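Local coordinates for probable ribosomal RNA small subunit methyltransferase (PDB 3DMH), which probably transfers a methyl group from S-adenosylmethionine to the exocyclic N2 of a guanine in 16S ribosomal RNA, at residues A125-R130 and K177-L182; S184-F189 and H201-V206; D300-N305 and G334-V339. All blocks are in the same frame, centred on the assembly; numbering follows the deposited sequence.

Interaction 1. Residues A125-R130 and K177-L182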
loop_
_atom_site.group_PDB
_atom_site.type_symbol
_atom_site.label_atom_id
_atom_site.label_comp_id
_atom_site.label_asym_id
_atom_site.label_seq_id
_atom_site.Cartn_x
_atom_site.Cartn_y
_atom_site.Cartn_z
ATOM N N ALA A 125 3.251 11.751 -14.733
ATOM C CA ALA A 125 3.304 11.193 -16.093
ATOM C C ALA A 125 3.595 12.288 -17.114
ATOM O O ALA A 125 4.467 12.142 -17.963
ATOM C CB ALA A 125 2.015 10.475 -16.442
ATOM N N ALA A 126 2.859 13.392 -17.003
ATOM C CA ALA A 126 3.036 14.540 -17.904
ATOM C C ALA A 126 4.460 15.113 -17.817
ATOM O O ALA A 126 5.077 15.428 -18.842
ATOM C CB ALA A 126 1.982 15.606 -17.622
ATOM N N ARG A 127 4.983 15.215 -16.597
ATOM C CA ARG A 127 6.341 15.711 -16.365
ATOM C C ARG A 127 7.427 14.758 -16.874
ATOM O O ARG A 127 8.455 15.210 -17.395
ATOM C CB ARG A 127 6.543 16.016 -14.876
ATOM C CG ARG A 127 5.593 17.097 -14.355
ATOM C CD ARG A 127 5.903 17.536 -12.917
ATOM N NE ARG A 127 7.277 18.011 -12.762
ATOM C CZ ARG A 127 7.671 19.257 -13.021
ATOM N NH1 ARG A 127 6.796 20.161 -13.447
ATOM N NH2 ARG A 127 8.945 19.593 -12.856
ATOM N N ALA A 128 7.200 13.448 -16.729
ATOM C CA ALA A 128 8.180 12.445 -17.132
ATOM C C ALA A 128 8.429 12.415 -18.631
ATOM O O ALA A 128 9.527 12.068 -19.072
ATOM C CB ALA A 128 7.726 11.062 -16.650
ATOM N N LEU A 129 7.392 12.725 -19.398
ATOM C CA LEU A 129 7.443 12.663 -20.850
ATOM C C LEU A 129 8.234 13.820 -21.450
ATOM O O LEU A 129 8.103 14.965 -21.016
ATOM C CB LEU A 129 6.017 12.662 -21.435
ATOM C CG LEU A 129 5.217 11.350 -21.283
ATOM C CD1 LEU A 129 3.773 11.563 -21.743
ATOM C CD2 LEU A 129 5.866 10.205 -22.050
ATOM N N ARG A 130 9.036 13.519 -22.467
ATOM C CA ARG A 130 9.555 14.552 -23.364
ATOM C C ARG A 130 8.392 15.145 -24.143
ATOM O O ARG A 130 7.327 14.547 -24.240
ATOM C CB ARG A 130 10.565 13.955 -24.351
ATOM C CG ARG A 130 9.941 12.992 -25.366
ATOM C CD ARG A 130 10.859 12.696 -26.526
ATOM N NE ARG A 130 10.351 11.632 -27.402
ATOM C CZ ARG A 130 9.483 11.810 -28.401
ATOM N NH1 ARG A 130 8.984 13.015 -28.663
ATOM N NH2 ARG A 130 9.116 10.776 -29.150
ATOM N N LYS A 177 1.859 19.937 -24.824
ATOM C CA LYS A 177 2.011 21.146 -24.026
ATOM C C LYS A 177 2.899 20.905 -22.808
ATOM O O LYS A 177 3.114 19.759 -22.391
ATOM C CB LYS A 177 0.639 21.671 -23.576
ATOM C CG LYS A 177 0.055 20.920 -22.386
ATOM C CD LYS A 177 -1.306 21.453 -21.978
ATOM C CE LYS A 177 -2.391 21.010 -22.944
ATOM N NZ LYS A 177 -3.677 21.649 -22.566
ATOM N N GLU A 178 3.382 21.997 -22.225
ATOM C CA GLU A 178 4.246 21.935 -21.055
ATOM C C GLU A 178 3.496 21.422 -19.834
ATOM O O GLU A 178 2.359 21.823 -19.574
ATOM C CB GLU A 178 4.843 23.315 -20.765
ATOM C CG GLU A 178 6.353 23.284 -20.584
ATOM C CD GLU A 178 7.065 22.695 -21.796
ATOM O OE1 GLU A 178 7.674 21.615 -21.652
ATOM O OE2 GLU A 178 7.001 23.304 -22.891
ATOM N N ALA A 179 4.135 20.517 -19.096
ATOM C CA ALA A 179 3.567 20.001 -17.865
ATOM C C ALA A 179 3.617 21.054 -16.753
ATOM O O ALA A 179 4.594 21.806 -16.655
ATOM C CB ALA A 179 4.308 18.744 -17.441
ATOM N N PRO A 180 2.576 21.094 -15.901
ATOM C CA PRO A 180 2.597 21.986 -14.739
ATOM C C PRO A 180 3.530 21.487 -13.631
ATOM O O PRO A 180 4.078 20.370 -13.730
ATOM C CB PRO A 180 1.151 21.933 -14.243
ATOM C CG PRO A 180 0.704 20.555 -14.598
ATOM C CD PRO A 180 1.324 20.314 -15.954
ATOM N N PRO A 181 3.724 22.306 -12.582
ATOM C CA PRO A 181 4.421 21.818 -11.399
ATOM C C PRO A 181 3.592 20.722 -10.715
ATOM O O PRO A 181 2.374 20.614 -10.945
ATOM C CB PRO A 181 4.519 23.064 -10.505
ATOM C CG PRO A 181 4.347 24.229 -11.452
ATOM C CD PRO A 181 3.359 23.735 -12.449
ATOM N N LEU A 182 4.255 19.888 -9.918
ATOM C CA LEU A 182 3.532 18.923 -9.096
ATOM C C LEU A 182 2.599 19.673 -8.155
ATOM O O LEU A 182 2.952 20.755 -7.673
ATOM C CB LEU A 182 4.495 18.070 -8.274
ATOM C CG LEU A 182 5.271 16.966 -8.998
ATOM C CD1 LEU A 182 6.347 16.396 -8.085
ATOM C CD2 LEU A 182 4.317 15.876 -9.500
#

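Interaction 2. Residues S184-F189 and H201-V206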
loop_
_atom_site.group_PDB
_atom_site.type_symbol
_atom_site.label_atom_id
_atom_site.label_comp_id
_atom_site.label_asym_id
_atom_site.label_seq_id
_atom_site.Cartn_x
_atom_site.Cartn_y
_atom_site.Cartn_z
ATOM N N SER A 184 0.737 20.308 -4.499
ATOM C CA SER A 184 1.151 20.150 -3.117
ATOM C C SER A 184 0.713 18.771 -2.665
ATOM O O SER A 184 -0.426 18.370 -2.906
ATOM C CB SER A 184 0.487 21.221 -2.247
ATOM O OG SER A 184 1.131 21.308 -0.996
ATOM N N LEU A 185 1.620 18.042 -2.018
ATOM C CA LEU A 185 1.371 16.629 -1.735
ATOM C C LEU A 185 1.139 16.309 -0.269
ATOM O O LEU A 185 0.424 15.364 0.064
ATOM C CB LEU A 185 2.536 15.797 -2.248
ATOM C CG LEU A 185 2.780 15.847 -3.752
ATOM C CD1 LEU A 185 4.198 15.397 -4.054
ATOM C CD2 LEU A 185 1.751 15.007 -4.497
ATOM N N TRP A 186 1.765 17.078 0.608
ATOM C CA TRP A 186 1.685 16.785 2.021
ATOM C C TRP A 186 0.492 17.438 2.682
ATOM O O TRP A 186 0.186 18.610 2.424
ATOM C CB TRP A 186 2.959 17.213 2.717
ATOM C CG TRP A 186 4.112 16.290 2.501
ATOM C CD1 TRP A 186 5.109 16.428 1.584
ATOM C CD2 TRP A 186 4.399 15.085 3.231
ATOM N NE1 TRP A 186 6.003 15.383 1.690
ATOM C CE2 TRP A 186 5.590 14.548 2.696
ATOM C CE3 TRP A 186 3.762 14.410 4.288
ATOM C CZ2 TRP A 186 6.164 13.369 3.179
ATOM C CZ3 TRP A 186 4.330 13.232 4.764
ATOM C CH2 TRP A 186 5.518 12.727 4.210
ATOM N N ARG A 187 -0.175 16.667 3.529
ATOM C CA ARG A 187 -1.225 17.173 4.398
ATOM C C ARG A 187 -0.878 16.863 5.846
ATOM O O ARG A 187 -0.146 15.918 6.135
ATOM C CB ARG A 187 -2.590 16.570 4.029
ATOM C CG ARG A 187 -3.090 16.906 2.607
ATOM C CD ARG A 187 -3.210 18.405 2.346
ATOM N NE ARG A 187 -3.632 18.689 0.972
ATOM C CZ ARG A 187 -2.825 19.081 -0.014
ATOM N NH1 ARG A 187 -1.526 19.267 0.198
ATOM N NH2 ARG A 187 -3.326 19.309 -1.223
ATOM N N ALA A 188 -1.396 17.673 6.761
ATOM C CA ALA A 188 -1.222 17.428 8.186
ATOM C C ALA A 188 -2.550 17.663 8.881
ATOM O O ALA A 188 -3.368 18.465 8.417
ATOM C CB ALA A 188 -0.155 18.353 8.763
ATOM N N PHE A 189 -2.761 16.962 9.989
ATOM C CA PHE A 189 -3.914 17.221 10.843
ATOM C C PHE A 189 -3.563 16.851 12.283
ATOM O O PHE A 189 -2.698 16.023 12.523
ATOM C CB PHE A 189 -5.145 16.454 10.348
ATOM C CG PHE A 189 -5.067 14.967 10.581
ATOM C CD1 PHE A 189 -5.585 14.424 11.755
ATOM C CD2 PHE A 189 -4.467 14.116 9.647
ATOM C CE1 PHE A 189 -5.523 13.061 12.001
ATOM C CE2 PHE A 189 -4.413 12.751 9.877
ATOM C CZ PHE A 189 -4.929 12.214 11.053
ATOM N N HIS A 201 1.118 13.514 9.661
ATOM C CA HIS A 201 1.549 14.049 8.377
ATOM C C HIS A 201 1.466 12.915 7.400
ATOM O O HIS A 201 1.891 11.804 7.703
ATOM C CB HIS A 201 2.992 14.517 8.445
ATOM C CG HIS A 201 3.165 15.798 9.192
ATOM N ND1 HIS A 201 3.144 15.877 10.571
ATOM C CD2 HIS A 201 3.322 17.067 8.747
ATOM C CE1 HIS A 201 3.306 17.137 10.939
ATOM N NE2 HIS A 201 3.413 17.878 9.852
ATOM N N HIS A 202 0.907 13.191 6.237
ATOM C CA HIS A 202 0.830 12.143 5.225
ATOM C C HIS A 202 0.760 12.635 3.797
ATOM O O HIS A 202 0.322 13.761 3.503
ATOM C CB HIS A 202 -0.322 11.177 5.532
ATOM C CG HIS A 202 -1.668 11.820 5.515
ATOM N ND1 HIS A 202 -2.300 12.183 4.345
ATOM C CD2 HIS A 202 -2.502 12.171 6.523
ATOM C CE1 HIS A 202 -3.468 12.727 4.633
ATOM N NE2 HIS A 202 -3.613 12.735 5.946
ATOM N N LEU A 203 1.232 11.755 2.913
ATOM C CA LEU A 203 1.136 11.929 1.477
ATOM C C LEU A 203 -0.215 11.402 0.982
ATOM O O LEU A 203 -0.993 10.827 1.772
ATOM C CB LEU A 203 2.294 11.186 0.793
ATOM C CG LEU A 203 3.688 11.768 1.034
ATOM C CD1 LEU A 203 4.738 10.713 0.667
ATOM C CD2 LEU A 203 3.907 13.011 0.198
ATOM N N PRO A 204 -0.521 11.612 -0.318
ATOM C CA PRO A 204 -1.792 11.102 -0.819
ATOM C C PRO A 204 -1.872 9.577 -0.818
ATOM O O PRO A 204 -0.844 8.892 -0.926
ATOM C CB PRO A 204 -1.832 11.598 -2.274
ATOM C CG PRO A 204 -0.864 12.724 -2.355
ATOM C CD PRO A 204 0.216 12.374 -1.350
ATOM N N GLY A 205 -3.096 9.077 -0.659
ATOM C CA GLY A 205 -3.396 7.662 -0.901
ATOM C C GLY A 205 -3.373 6.788 0.338
ATOM O O GLY A 205 -3.746 5.594 0.292
ATOM N N VAL A 206 -2.908 7.350 1.448
ATOM C CA VAL A 206 -2.812 6.586 2.698
ATOM C C VAL A 206 -4.193 6.206 3.215
ATOM O O VAL A 206 -5.209 6.868 2.885
ATOM C CB VAL A 206 -2.041 7.371 3.800
ATOM C CG1 VAL A 206 -0.651 7.729 3.315
ATOM C CG2 VAL A 206 -2.831 8.623 4.215
HETATM O O HOH W 1 -1.726 14.089 1.452
#

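Interaction 3. Residues D300-N305 and G334-V339. With SAM (S-adenosylmethionine), chain D; GMP (guanosine), chain E.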
loop_
_atom_site.group_PDB
_atom_site.type_symbol
_atom_site.label_atom_id
_atom_site.label_comp_id
_atom_site.label_asym_id
_atom_site.label_seq_id
_atom_site.Cartn_x
_atom_site.Cartn_y
_atom_site.Cartn_z
ATOM N N ASP A 300 6.874 -8.175 22.478
ATOM C CA ASP A 300 6.028 -8.285 23.664
ATOM C C ASP A 300 4.559 -7.972 23.344
ATOM O O ASP A 300 3.645 -8.552 23.943
ATOM C CB ASP A 300 6.518 -7.315 24.745
ATOM C CG ASP A 300 7.995 -7.495 25.073
ATOM O OD1 ASP A 300 8.395 -8.638 25.388
ATOM O OD2 ASP A 300 8.753 -6.494 25.011
ATOM N N ILE A 301 4.338 -7.039 22.419
ATOM C CA ILE A 301 2.987 -6.599 22.072
ATOM C C ILE A 301 2.927 -6.437 20.564
ATOM O O ILE A 301 3.817 -5.830 19.976
ATOM C CB ILE A 301 2.647 -5.237 22.728
ATOM C CG1 ILE A 301 2.657 -5.360 24.253
ATOM C CG2 ILE A 301 1.281 -4.725 22.276
ATOM C CD1 ILE A 301 2.683 -4.018 24.963
ATOM N N ILE A 302 1.876 -6.967 19.945
ATOM C CA ILE A 302 1.662 -6.761 18.511
ATOM C C ILE A 302 0.264 -6.211 18.299
ATOM O O ILE A 302 -0.703 -6.702 18.903
ATOM C CB ILE A 302 1.880 -8.062 17.717
ATOM C CG1 ILE A 302 3.344 -8.487 17.878
ATOM C CG2 ILE A 302 1.516 -7.850 16.222
ATOM C CD1 ILE A 302 3.757 -9.703 17.075
ATOM N N VAL A 303 0.168 -5.139 17.520
ATOM C CA VAL A 303 -1.126 -4.484 17.301
ATOM C C VAL A 303 -1.388 -4.422 15.815
ATOM O O VAL A 303 -0.447 -4.314 15.016
ATOM C CB VAL A 303 -1.184 -3.038 17.892
ATOM C CG1 VAL A 303 -0.983 -3.067 19.397
ATOM C CG2 VAL A 303 -0.139 -2.124 17.216
ATOM N N THR A 304 -2.664 -4.464 15.437
ATOM C CA THR A 304 -2.984 -4.281 14.031
ATOM C C THR A 304 -4.418 -3.845 13.815
ATOM O O THR A 304 -5.325 -4.318 14.494
ATOM C CB THR A 304 -2.679 -5.559 13.192
ATOM O OG1 THR A 304 -2.842 -5.260 11.797
ATOM C CG2 THR A 304 -3.600 -6.745 13.590
ATOM N N ASN A 305 -4.566 -2.908 12.878
ATOM C CA ASN A 305 -5.840 -2.579 12.241
ATOM C C ASN A 305 -5.646 -3.045 10.784
ATOM O O ASN A 305 -5.120 -2.282 9.963
ATOM C CB ASN A 305 -6.041 -1.065 12.330
ATOM C CG ASN A 305 -7.325 -0.594 11.675
ATOM O OD1 ASN A 305 -8.087 -1.392 11.140
ATOM N ND2 ASN A 305 -7.566 0.725 11.712
ATOM N N GLY A 334 3.527 -12.796 25.502
ATOM C CA GLY A 334 3.209 -11.651 24.636
ATOM C C GLY A 334 1.733 -11.554 24.295
ATOM O O GLY A 334 0.988 -12.538 24.387
ATOM N N VAL A 335 1.298 -10.358 23.913
ATOM C CA VAL A 335 -0.119 -10.127 23.640
ATOM C C VAL A 335 -0.377 -9.518 22.263
ATOM O O VAL A 335 0.471 -8.808 21.708
ATOM C CB VAL A 335 -0.781 -9.283 24.751
ATOM C CG1 VAL A 335 -0.777 -10.034 26.078
ATOM C CG2 VAL A 335 -0.106 -7.919 24.908
ATOM N N PHE A 336 -1.559 -9.820 21.730
ATOM C CA PHE A 336 -1.963 -9.406 20.383
ATOM C C PHE A 336 -3.301 -8.685 20.452
ATOM O O PHE A 336 -4.250 -9.184 21.078
ATOM C CB PHE A 336 -2.098 -10.658 19.526
ATOM C CG PHE A 336 -2.526 -10.409 18.102
ATOM C CD1 PHE A 336 -1.932 -9.399 17.340
ATOM C CD2 PHE A 336 -3.494 -11.219 17.514
ATOM C CE1 PHE A 336 -2.294 -9.191 15.999
ATOM C CE2 PHE A 336 -3.878 -11.032 16.178
ATOM C CZ PHE A 336 -3.274 -10.021 15.413
ATOM N N PHE A 337 -3.380 -7.520 19.803
ATOM C CA PHE A 337 -4.627 -6.760 19.694
ATOM C C PHE A 337 -4.944 -6.548 18.220
ATOM O O PHE A 337 -4.078 -6.078 17.472
ATOM C CB PHE A 337 -4.493 -5.362 20.321
ATOM C CG PHE A 337 -4.287 -5.367 21.795
ATOM C CD1 PHE A 337 -5.352 -5.152 22.670
ATOM C CD2 PHE A 337 -3.018 -5.582 22.327
ATOM C CE1 PHE A 337 -5.143 -5.159 24.045
ATOM C CE2 PHE A 337 -2.805 -5.578 23.685
ATOM C CZ PHE A 337 -3.873 -5.366 24.559
ATOM N N LEU A 338 -6.174 -6.866 17.814
ATOM C CA LEU A 338 -6.605 -6.681 16.424
ATOM C C LEU A 338 -7.966 -6.004 16.396
ATOM O O LEU A 338 -8.840 -6.347 17.190
ATOM C CB LEU A 338 -6.686 -8.046 15.735
ATOM C CG LEU A 338 -7.226 -8.104 14.302
ATOM C CD1 LEU A 338 -6.613 -9.257 13.503
ATOM C CD2 LEU A 338 -8.746 -8.238 14.346
ATOM N N VAL A 339 -8.160 -5.049 15.491
ATOM C CA VAL A 339 -9.466 -4.388 15.397
ATOM C C VAL A 339 -10.027 -4.560 13.991
ATOM O O VAL A 339 -9.285 -4.456 13.004
ATOM C CB VAL A 339 -9.394 -2.902 15.842
ATOM C CG1 VAL A 339 -8.484 -2.075 14.928
ATOM C CG2 VAL A 339 -10.793 -2.272 15.922
HETATM N N SAM D . -2.273 1.203 11.364
HETATM C CA SAM D . -2.839 2.320 10.532
HETATM C C SAM D . -4.032 2.912 11.251
HETATM O O SAM D . -4.470 2.259 12.209
HETATM O OXT SAM D . -4.533 3.974 10.846
HETATM C CB SAM D . -3.297 1.818 9.161
HETATM C CG SAM D . -4.373 0.729 9.175
HETATM S SD SAM D . -4.917 0.309 7.488
HETATM C CE SAM D . -6.553 -0.412 7.803
HETATM C "C5'" SAM D . -3.987 -1.184 7.031
HETATM C "C4'" SAM D . -2.556 -0.872 6.624
HETATM O "O4'" SAM D . -2.012 -2.120 6.201
HETATM C "C3'" SAM D . -2.412 0.126 5.467
HETATM O "O3'" SAM D . -1.564 1.213 5.812
HETATM C "C2'" SAM D . -1.845 -0.734 4.332
HETATM O "O2'" SAM D . -1.031 -0.048 3.401
HETATM C "C1'" SAM D . -1.114 -1.788 5.160
HETATM N N9 SAM D . -0.794 -2.963 4.372
HETATM C C8 SAM D . -1.494 -3.521 3.305
HETATM N N7 SAM D . -0.847 -4.636 2.885
HETATM C C5 SAM D . 0.276 -4.782 3.672
HETATM C C6 SAM D . 1.332 -5.701 3.684
HETATM N N6 SAM D . 1.401 -6.694 2.788
HETATM N N1 SAM D . 2.311 -5.542 4.637
HETATM C C2 SAM D . 2.278 -4.510 5.547
HETATM N N3 SAM D . 1.273 -3.549 5.522
HETATM C C4 SAM D . 0.299 -3.719 4.600
HETATM C "C4'" GMP E . -16.818 2.473 8.452
HETATM O "O4'" GMP E . -15.897 1.437 8.818
HETATM C "C3'" GMP E . -16.582 2.752 6.976
HETATM O "O3'" GMP E . -15.714 3.889 6.887
HETATM C "C2'" GMP E . -15.853 1.515 6.482
HETATM O "O2'" GMP E . -14.989 1.817 5.387
HETATM C "C1'" GMP E . -15.056 1.106 7.709
HETATM N N9 GMP E . -14.734 -0.332 7.820
HETATM C C8 GMP E . -15.442 -1.386 7.378
HETATM N N7 GMP E . -14.831 -2.558 7.691
HETATM C C5 GMP E . -13.705 -2.256 8.375
HETATM C C6 GMP E . -12.586 -3.004 9.005
HETATM O O6 GMP E . -12.554 -4.252 8.984
HETATM N N1 GMP E . -11.612 -2.288 9.596
HETATM C C2 GMP E . -11.613 -0.933 9.641
HETATM N N2 GMP E . -10.609 -0.254 10.246
HETATM N N3 GMP E . -12.607 -0.184 9.086
HETATM C C4 GMP E . -13.650 -0.786 8.460
#

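Interaction 1. Residues A125-R130 and K177-L182
Arg-127, near the C-terminal end of helix 115-128, reaches over to the irregular segment 177-182 and holds it by one backbone carbonyl, a compact example of how a single arginine can tie a linker to the flank of a helix. Its CG lies beside the backbone N (chi1 -61°), and the chain then bends at chi3 (56°), which swings the guanidinium round to the loop. There NH1 donates to Pro-180 O over 2.7 Å. The oxygen sits at the edge of the guanidinium and close to its plane, whereas the nitrogen stands well above the plane of the carbonyl. The aliphatic part of the arginine is used as well: CD passes 4.0 Å from Leu-182 CG, the two side chains meeting at a slant. Ala-179 turns its methyl group toward the helix, with CB 3.7 Å from Arg-127 CG and 3.9 Å from Ala-126 CB, while the CB atoms of Pro-180 and Pro-181 point away. Were Arg-127 replaced by an alanine, Pro-180 O would probably be left without this donor and Leu-182 without the methylene chain beside it. Lys-175, just before segment 177-182, adds a polar tie through NZ to Ala-126 O and Leu-129 O. Helix 145-156 packs nearby, Leu-156 touching Ala-126 and Leu-155 touching Pro-180, and the loop thus touches two helices of the N-terminal half on its way from strand 168-174 to strand 187-193.

Interaction 2. Residues S184-F189 and H201-V206
Arg-187 and His-202 form an antiparallel hydrogen-bonded pair near the open end of the beta hairpin made by strands 187-193 and 196-202, and show how polar groups are met where a hairpin frays into loops. Arg-187 N donates to His-202 O at 2.9 Å, almost straight at 173°, and His-202 N returns the bond to Arg-187 O at 2.9 Å. Beyond this pair the regular strand pairing ends, and a water bridges the backbones: it donates to both Leu-185 O and His-202 O, 2.9 Å from each, so that His-202 O accepts twice. The buried His-202 ring is satisfied at both nitrogens. Its chi1 of 62° sets CG between the backbone N and the carbonyl carbon, and from there ND1 donates to Leu-203 O at 3.2 Å, coming from above that carbonyl's plane, while NE2 accepts from Gly-210 N. An ND1-H tautomer is consistent with this pairing. Phe-189 brings its edge to the edge of the same ring, the two side chains crossing at about a right angle. Arg-187 bends at chi2 and folds back on its own segment, NH1 donating to Trp-186 O at 2.9 Å and only weakly to Ser-184 O. Leu-203 N finds Ser-270 OG on helix 265-277, and Lys-273 of that helix makes a cation-pi contact with Trp-186. A type II turn from Leu-203 to Val-206 then leads the chain away, its positive phi taken by Gly-205. Two CH-pi contacts complete the join: Ala-188 CB lies over a face of the His-201 ring, and Leu-203 CD2 sits 3.5 Å from the centroid of the five-membered ring of Trp-186, 17° off its normal.

Interaction 3. Residues D300-N305 and G334-V339
Two neighbouring parallel strands of a Rossmann-like methyltransferase sheet, 299-304 and 334-340, meet here, from Asp-300 beside Gly-334 to Asn-305 beside Val-339. Five backbone hydrogen bonds join them, from Val-335 N to Asp-300 O at one end to Val-339 N to Thr-304 O (3.1 Å) at the other. The side chains sort onto two faces. On one, Ile-302 CG2 packs 3.9 Å from Phe-336 CD1, and Thr-304 CG2 touches both Phe-336 CE1 at 3.7 Å and Leu-338 CD1 at 3.9 Å; its OG1, anti to the backbone N (chi1 -172°), bonds instead to Leu-240 O on strand 236-240. Helix 317-329 covers this face. On the other, Ile-301 CG1 and Val-335 CG2 lie side by side, 3.8 Å apart, with helix 214-227 behind Ile-301. Just past the C-terminal end of the strand, Asn-305 rests CB against Val-339 CG1 and turns its amide to the site, OD1 to the base and ND2 mainly to protein partners. OD1 accepts from guanosine N2 at 2.9 Å in a fairly straight bond (163°). ND2 bonds to Asp-213 OD2 and Ser-216 OG, which would fix the rotation of the amide so that OD1 faces the base, and reaches the S-adenosylmethionine carboxylate only weakly. Asn-305 O lies 3.2 Å from the cofactor methyl carbon CE, so the residue touches both substrates of methyl transfer. Strand, helix 317-329 and parallel strand make a beta-alpha-beta crossover, and an Asn-Pro-Pro-Phe sequence beginning just after the strand is the signature motif IV of methyltransferases that modify exocyclic amino groups.

The three contacts follow one another along the chain and lead from the N-terminal half to the catalytic site. Interactions 1 and 2 adjoin in sequence, their centres 21 Å apart: the linker that interaction 1 fastens to a helix runs straight into the hairpin of interaction 2. Interaction 3 lies 26 Å from interaction 2 and 44 Å from interaction 1, centre to centre, and alone of the three touches the ligands. Interaction 2 is intermediate, the side chain of Phe-189 being about 8 Å from S-adenosylmethionine and about 14 Å from guanosine. At the site itself the cofactor's CE is 4.7 Å from guanosine N2, next to Asn-305.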